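Local coordinates for cupin 2, conserved barrel domain protein (Novosphingobium aromaticivorans DSM 12444, PDB 3ES1), which is of unknown function but folds as a cupin barrel, a scaffold that in many relatives holds a metal ion or small molecule, at residues P93-N98 with T133-R138; S99-I104 with I128-T133. All coordinates share one frame; numbering follows the deposited sequence. Where two conformers were deposited one is given.

Both contacts belong to one cupin domain and illustrate how a beta-barrel wall gives way to the loops at its mouth. Contact 2 pairs strand segment 99-104 with 128-133 in regular antiparallel fashion; contact 1 joins the segments that directly precede 99-104 and follow 128-133, so the same two chain paths stay together past the end of the strands. T133 belongs to both, and the centres lie about 10 Å apart. Side chains bridge them: H135 CG packs 3.3 Å from Q130 NE2, and W137 CH2 lies 3.7 Å from I128 CD1. Any active site here is inferred from the family alone.

Contact 1 of 2, residues P93-N98 with T133-R138; sequences PMHRTN and TNHLWR
The imidazoles of H95 and H135 run alongside each other in the same direction, neither stacked nor edge-to-face; in the modelled conformer of H95 their planes are 49° apart and H95 CE1 is 3.9 Å from H135 NE2. At the edge of the H135 ring, in its plane, ND1 donates at 2.7 Å, almost straight, to O of T133, two residues earlier in the chain; W137 CD1 and a water also border that ring in plane. A chi1 of 67° tucks the H135 ring over its own backbone to reach this carbonyl, which fixes the ring's rotation. At the R96 guanidinium edge, a water accepts from NE at 2.9 Å and from N134 N, while NH1 reaches P165 O. R96 passes across N134 almost perpendicularly.

The backbones meet in a single antiparallel hydrogen-bonded pair: H95 N donates to H135 O at 3.0 Å, and H135 N returns the bond to H95 O. N134 turns its ND2 to D115. A second water links T97 N to T133 O.

H95 and H135 stand where the cupin motifs G(X)5HXH and G(X)5PXG(X)2H place metal-binding histidines in relatives. No metal is bound between them, and T97 replaces the second histidine of HXH, so a metal role is at most possible. With ND1 committed to T133 O, NE2 is the H135 nitrogen lying towards H95 CE1.

Contact 2 of 2, residues S99-I104 with I128-T133; sequences SIDYGI and IVQRGT
D101 and Q130 form the first of three successive antiparallel pairs between neighbouring strands of the cupin barrel. Strand 127-130 is outermost in its sheet within the chain, but I128 and V129 pair in parallel with a strand of the second subunit; on the other strand, I100 and Y102 make backbone hydrogen bonds with I152 and I150. Q130 N reaches D101 O at 2.9 Å in an almost straight bond (176°), and D101 N reaches Q130 O. Two residues on, G103 and I128 repeat the exchange, both bonds 2.8 Å long. Between them, V129 CG1 meets the edge of the Y102 ring, and CD1 of I100 packs alongside the same methyl. Y102 OH reaches S79 of the second subunit, and R131 is held by D62 and E63 of that subunit, so this face leads into the dimer interface.

The buried D101 carboxylate is well supplied with donors. S99 OG, also hydrogen-bonded to T97 OG1, donates to the syn lone pair of OD1 at 2.8 Å, and two waters approach OD2. The carboxylate and Q130 amide planes are 63° apart, OD2 lying 3.6 Å from Q130 CG. The bend at chi2 (99°) turns the amide so that NE2 reaches D101 OD2 through a water while OE1 faces T133, whose OG1, also bonded to T19 of the second subunit, donates to it at 2.7 Å.

Contact 1 of 2, residues P93-N98 with T133-R138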
loop_
_atom_site.group_PDB
_atom_site.type_symbol
_atom_site.label_atom_id
_atom_site.label_comp_id
_atom_site.label_asym_id
_atom_site.label_seq_id
_atom_site.Cartn_x
_atom_site.Cartn_y
_atom_site.Cartn_z
ATOM N N PRO A 93 19.948 -2.073 -6.328
ATOM C CA PRO A 93 20.648 -0.893 -6.746
ATOM C C PRO A 93 20.111 0.348 -6.077
ATOM O O PRO A 93 18.933 0.476 -5.799
ATOM C CB PRO A 93 20.410 -0.857 -8.272
ATOM C CG PRO A 93 19.760 -2.096 -8.617
ATOM C CD PRO A 93 19.079 -2.564 -7.405
HETATM N N MSE A 94 21.035 1.234 -5.760
HETATM C CA MSE A 94 20.737 2.509 -5.148
HETATM C C MSE A 94 20.105 3.372 -6.226
HETATM O O MSE A 94 20.608 3.439 -7.353
HETATM C CB MSE A 94 22.036 3.120 -4.613
HETATM C CG MSE A 94 21.946 4.526 -4.072
HETATM SE SE MSE A 94 21.291 4.639 -2.245
HETATM C CE MSE A 94 22.461 3.355 -1.390
ATOM N N HIS A 95 18.975 3.985 -5.890
ATOM C CA HIS A 95 18.308 4.921 -6.795
ATOM C C HIS A 95 17.236 5.762 -6.132
ATOM O O HIS A 95 16.781 5.487 -5.021
ATOM C CB HIS A 95 17.722 4.218 -8.036
ATOM C CG HIS A 95 16.416 3.513 -7.800
ATOM N ND1 HIS A 95 16.173 2.736 -6.688
ATOM C CD2 HIS A 95 15.294 3.436 -8.558
ATOM C CE1 HIS A 95 14.946 2.245 -6.754
ATOM N NE2 HIS A 95 14.393 2.653 -7.878
ATOM N N ARG A 96 16.848 6.778 -6.879
ATOM C CA ARG A 96 15.820 7.735 -6.469
ATOM C C ARG A 96 14.749 7.782 -7.531
ATOM O O ARG A 96 15.051 7.701 -8.692
ATOM C CB ARG A 96 16.437 9.127 -6.358
ATOM C CG ARG A 96 15.518 10.224 -5.953
ATOM C CD ARG A 96 16.172 11.561 -6.181
ATOM N NE ARG A 96 17.404 11.682 -5.438
ATOM C CZ ARG A 96 18.589 11.976 -5.954
ATOM N NH1 ARG A 96 18.743 12.200 -7.244
ATOM N NH2 ARG A 96 19.641 12.047 -5.153
ATOM N N THR A 97 13.493 7.903 -7.118
ATOM C CA THR A 97 12.363 8.011 -8.058
ATOM C C THR A 97 11.510 9.227 -7.716
ATOM O O THR A 97 11.517 9.729 -6.579
ATOM C CB THR A 97 11.439 6.727 -8.088
ATOM O OG1 THR A 97 10.861 6.489 -6.780
ATOM C CG2 THR A 97 12.222 5.440 -8.530
ATOM N N ASN A 98 10.756 9.637 -8.721
ATOM C CA ASN A 98 9.777 10.735 -8.610
ATOM C C ASN A 98 8.402 10.235 -8.158
ATOM O O ASN A 98 7.413 10.131 -8.919
ATOM C CB ASN A 98 9.707 11.546 -9.899
ATOM C CG ASN A 98 10.991 12.276 -10.188
ATOM O OD1 ASN A 98 11.814 12.482 -9.309
ATOM N ND2 ASN A 98 11.170 12.669 -11.414
ATOM N N THR A 133 13.342 9.865 -1.882
ATOM C CA THR A 133 14.746 9.732 -1.470
ATOM C C THR A 133 15.563 8.650 -2.156
ATOM O O THR A 133 15.113 7.504 -2.371
ATOM C CB THR A 133 14.791 9.514 0.044
ATOM O OG1 THR A 133 13.748 8.625 0.426
ATOM C CG2 THR A 133 14.569 10.870 0.810
ATOM N N ASN A 134 16.800 9.024 -2.450
ATOM C CA ASN A 134 17.839 8.046 -2.808
ATOM C C ASN A 134 17.954 6.956 -1.735
ATOM O O ASN A 134 18.042 7.246 -0.532
ATOM C CB ASN A 134 19.189 8.747 -3.022
ATOM C CG ASN A 134 20.128 7.928 -3.834
ATOM O OD1 ASN A 134 19.715 7.195 -4.766
ATOM N ND2 ASN A 134 21.425 8.033 -3.507
ATOM N N HIS A 135 17.858 5.712 -2.168
ATOM C CA HIS A 135 17.906 4.538 -1.248
ATOM C C HIS A 135 18.253 3.214 -1.923
ATOM O O HIS A 135 18.109 3.033 -3.142
ATOM C CB HIS A 135 16.531 4.337 -0.579
ATOM C CG HIS A 135 15.481 3.916 -1.559
ATOM N ND1 HIS A 135 14.906 4.812 -2.437
ATOM C CD2 HIS A 135 15.048 2.685 -1.933
ATOM C CE1 HIS A 135 14.068 4.161 -3.230
ATOM N NE2 HIS A 135 14.159 2.869 -2.965
ATOM N N LEU A 136 18.627 2.249 -1.088
ATOM C CA LEU A 136 18.658 0.827 -1.487
ATOM C C LEU A 136 18.068 -0.024 -0.359
ATOM O O LEU A 136 17.991 0.400 0.806
ATOM C CB LEU A 136 20.112 0.368 -1.836
ATOM C CG LEU A 136 21.217 0.298 -0.766
ATOM C CD1 LEU A 136 21.063 -0.951 0.165
ATOM C CD2 LEU A 136 22.577 0.290 -1.408
ATOM N N TRP A 137 17.650 -1.216 -0.723
ATOM C CA TRP A 137 17.182 -2.233 0.228
ATOM C C TRP A 137 18.195 -3.389 0.298
ATOM O O TRP A 137 18.625 -3.895 -0.728
ATOM C CB TRP A 137 15.820 -2.799 -0.187
ATOM C CG TRP A 137 14.760 -1.773 -0.383
ATOM C CD1 TRP A 137 14.399 -1.209 -1.560
ATOM C CD2 TRP A 137 13.989 -1.113 0.631
ATOM N NE1 TRP A 137 13.422 -0.259 -1.376
ATOM C CE2 TRP A 137 13.154 -0.163 -0.039
ATOM C CE3 TRP A 137 13.920 -1.210 2.023
ATOM C CZ2 TRP A 137 12.253 0.636 0.629
ATOM C CZ3 TRP A 137 13.016 -0.417 2.682
ATOM C CH2 TRP A 137 12.193 0.499 1.986
ATOM N N ARG A 138 18.536 -3.774 1.512
ATOM C CA ARG A 138 19.521 -4.842 1.779
ATOM C C ARG A 138 18.998 -5.842 2.776
ATOM O O ARG A 138 18.532 -5.483 3.838
ATOM C CB ARG A 138 20.865 -4.264 2.278
ATOM C CG ARG A 138 21.966 -5.331 2.490
ATOM C CD ARG A 138 23.257 -4.716 2.999
ATOM N NE ARG A 138 23.841 -3.818 2.006
ATOM C CZ ARG A 138 23.897 -2.503 2.126
ATOM N NH1 ARG A 138 23.426 -1.909 3.204
ATOM N NH2 ARG A 138 24.463 -1.798 1.167
HETATM O O HOH W 1 17.657 11.714 -2.523
HETATM O O HOH W 2 13.060 7.375 -4.357
#

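Contact 2 of 2, residues S99-I104 with I128-T133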
loop_
_atom_site.group_PDB
_atom_site.type_symbol
_atom_site.label_atom_id
_atom_site.label_comp_id
_atom_site.label_asym_id
_atom_site.label_seq_id
_atom_site.Cartn_x
_atom_site.Cartn_y
_atom_site.Cartn_z
ATOM N N SER A 99 8.384 9.942 -6.873
ATOM C CA SER A 99 7.263 9.284 -6.238
ATOM C C SER A 99 7.379 9.349 -4.732
ATOM O O SER A 99 8.457 9.544 -4.175
ATOM C CB SER A 99 7.210 7.810 -6.668
ATOM O OG SER A 99 8.381 7.093 -6.274
ATOM N N ILE A 100 6.239 9.175 -4.094
ATOM C CA ILE A 100 6.202 8.797 -2.678
ATOM C C ILE A 100 5.773 7.347 -2.670
ATOM O O ILE A 100 4.896 6.954 -3.410
ATOM C CB ILE A 100 5.253 9.715 -1.815
ATOM C CG1 ILE A 100 5.444 9.485 -0.305
ATOM C CG2 ILE A 100 3.736 9.613 -2.183
ATOM C CD1 ILE A 100 4.644 10.489 0.593
ATOM N N ASP A 101 6.457 6.546 -1.872
ATOM C CA ASP A 101 6.179 5.134 -1.774
ATOM C C ASP A 101 5.832 4.695 -0.362
ATOM O O ASP A 101 6.462 5.092 0.554
ATOM C CB ASP A 101 7.355 4.284 -2.234
ATOM C CG ASP A 101 8.162 4.921 -3.312
ATOM O OD1 ASP A 101 7.567 5.363 -4.272
ATOM O OD2 ASP A 101 9.357 4.924 -3.145
ATOM N N TYR A 102 4.832 3.862 -0.227
ATOM C CA TYR A 102 4.503 3.217 1.026
ATOM C C TYR A 102 4.992 1.774 0.916
ATOM O O TYR A 102 4.554 1.013 0.060
ATOM C CB TYR A 102 2.995 3.247 1.317
ATOM C CG TYR A 102 2.385 4.597 1.280
ATOM C CD1 TYR A 102 3.037 5.707 1.873
ATOM C CD2 TYR A 102 1.140 4.819 0.651
ATOM C CE1 TYR A 102 2.452 6.984 1.840
ATOM C CE2 TYR A 102 0.562 6.111 0.620
ATOM C CZ TYR A 102 1.213 7.183 1.247
ATOM O OH TYR A 102 0.635 8.449 1.208
ATOM N N GLY A 103 5.901 1.404 1.792
ATOM C CA GLY A 103 6.402 0.028 1.815
ATOM C C GLY A 103 5.975 -0.668 3.079
ATOM O O GLY A 103 6.127 -0.126 4.168
ATOM N N ILE A 104 5.469 -1.896 2.926
ATOM C CA ILE A 104 5.018 -2.692 4.076
ATOM C C ILE A 104 5.741 -4.006 4.131
ATOM O O ILE A 104 5.683 -4.825 3.187
ATOM C CB ILE A 104 3.452 -2.902 4.103
ATOM C CG1 ILE A 104 2.714 -1.540 3.951
ATOM C CG2 ILE A 104 3.004 -3.506 5.431
ATOM C CD1 ILE A 104 2.324 -1.198 2.513
ATOM N N ILE A 128 7.365 1.812 5.705
ATOM C CA ILE A 128 8.246 2.866 5.237
ATOM C C ILE A 128 7.457 3.882 4.398
ATOM O O ILE A 128 6.685 3.515 3.514
ATOM C CB ILE A 128 9.422 2.360 4.379
ATOM C CG1 ILE A 128 10.172 1.195 5.089
ATOM C CG2 ILE A 128 10.336 3.509 4.054
ATOM C CD1 ILE A 128 9.659 -0.151 4.598
ATOM N N VAL A 129 7.655 5.152 4.736
ATOM C CA VAL A 129 7.178 6.277 3.898
ATOM C C VAL A 129 8.394 6.882 3.202
ATOM O O VAL A 129 9.171 7.620 3.818
ATOM C CB VAL A 129 6.418 7.319 4.754
ATOM C CG1 VAL A 129 5.809 8.440 3.906
ATOM C CG2 VAL A 129 5.312 6.604 5.596
ATOM N N GLN A 130 8.563 6.545 1.934
ATOM C CA GLN A 130 9.736 6.920 1.166
ATOM C C GLN A 130 9.426 8.179 0.385
ATOM O O GLN A 130 8.712 8.145 -0.537
ATOM C CB GLN A 130 10.216 5.772 0.246
ATOM C CG GLN A 130 11.495 5.989 -0.514
ATOM C CD GLN A 130 12.693 5.334 0.163
ATOM O OE1 GLN A 130 13.545 5.983 0.649
ATOM N NE2 GLN A 130 12.692 4.069 0.224
ATOM N N ARG A 131 9.984 9.295 0.812
ATOM C CA ARG A 131 9.606 10.632 0.303
ATOM C C ARG A 131 10.578 11.151 -0.783
ATOM O O ARG A 131 11.111 12.253 -0.697
ATOM C CB ARG A 131 9.415 11.605 1.475
ATOM C CG ARG A 131 8.213 11.211 2.373
ATOM C CD ARG A 131 8.048 12.094 3.571
ATOM N NE ARG A 131 7.932 13.494 3.149
ATOM C CZ ARG A 131 8.892 14.390 3.261
ATOM N NH1 ARG A 131 10.066 14.055 3.760
ATOM N NH2 ARG A 131 8.686 15.624 2.829
ATOM N N GLY A 132 10.716 10.324 -1.812
ATOM C CA GLY A 132 11.460 10.648 -3.069
ATOM C C GLY A 132 12.958 10.657 -2.855
ATOM O O GLY A 132 13.740 11.320 -3.531
ATOM N N THR A 133 13.342 9.865 -1.882
ATOM C CA THR A 133 14.746 9.732 -1.470
ATOM C C THR A 133 15.563 8.650 -2.156
ATOM O O THR A 133 15.113 7.504 -2.371
ATOM C CB THR A 133 14.791 9.514 0.044
ATOM O OG1 THR A 133 13.748 8.625 0.426
ATOM C CG2 THR A 133 14.569 10.870 0.810
HETATM O O HOH W 3 10.339 7.532 -3.513
HETATM O O HOH W 4 10.449 2.844 -1.618
#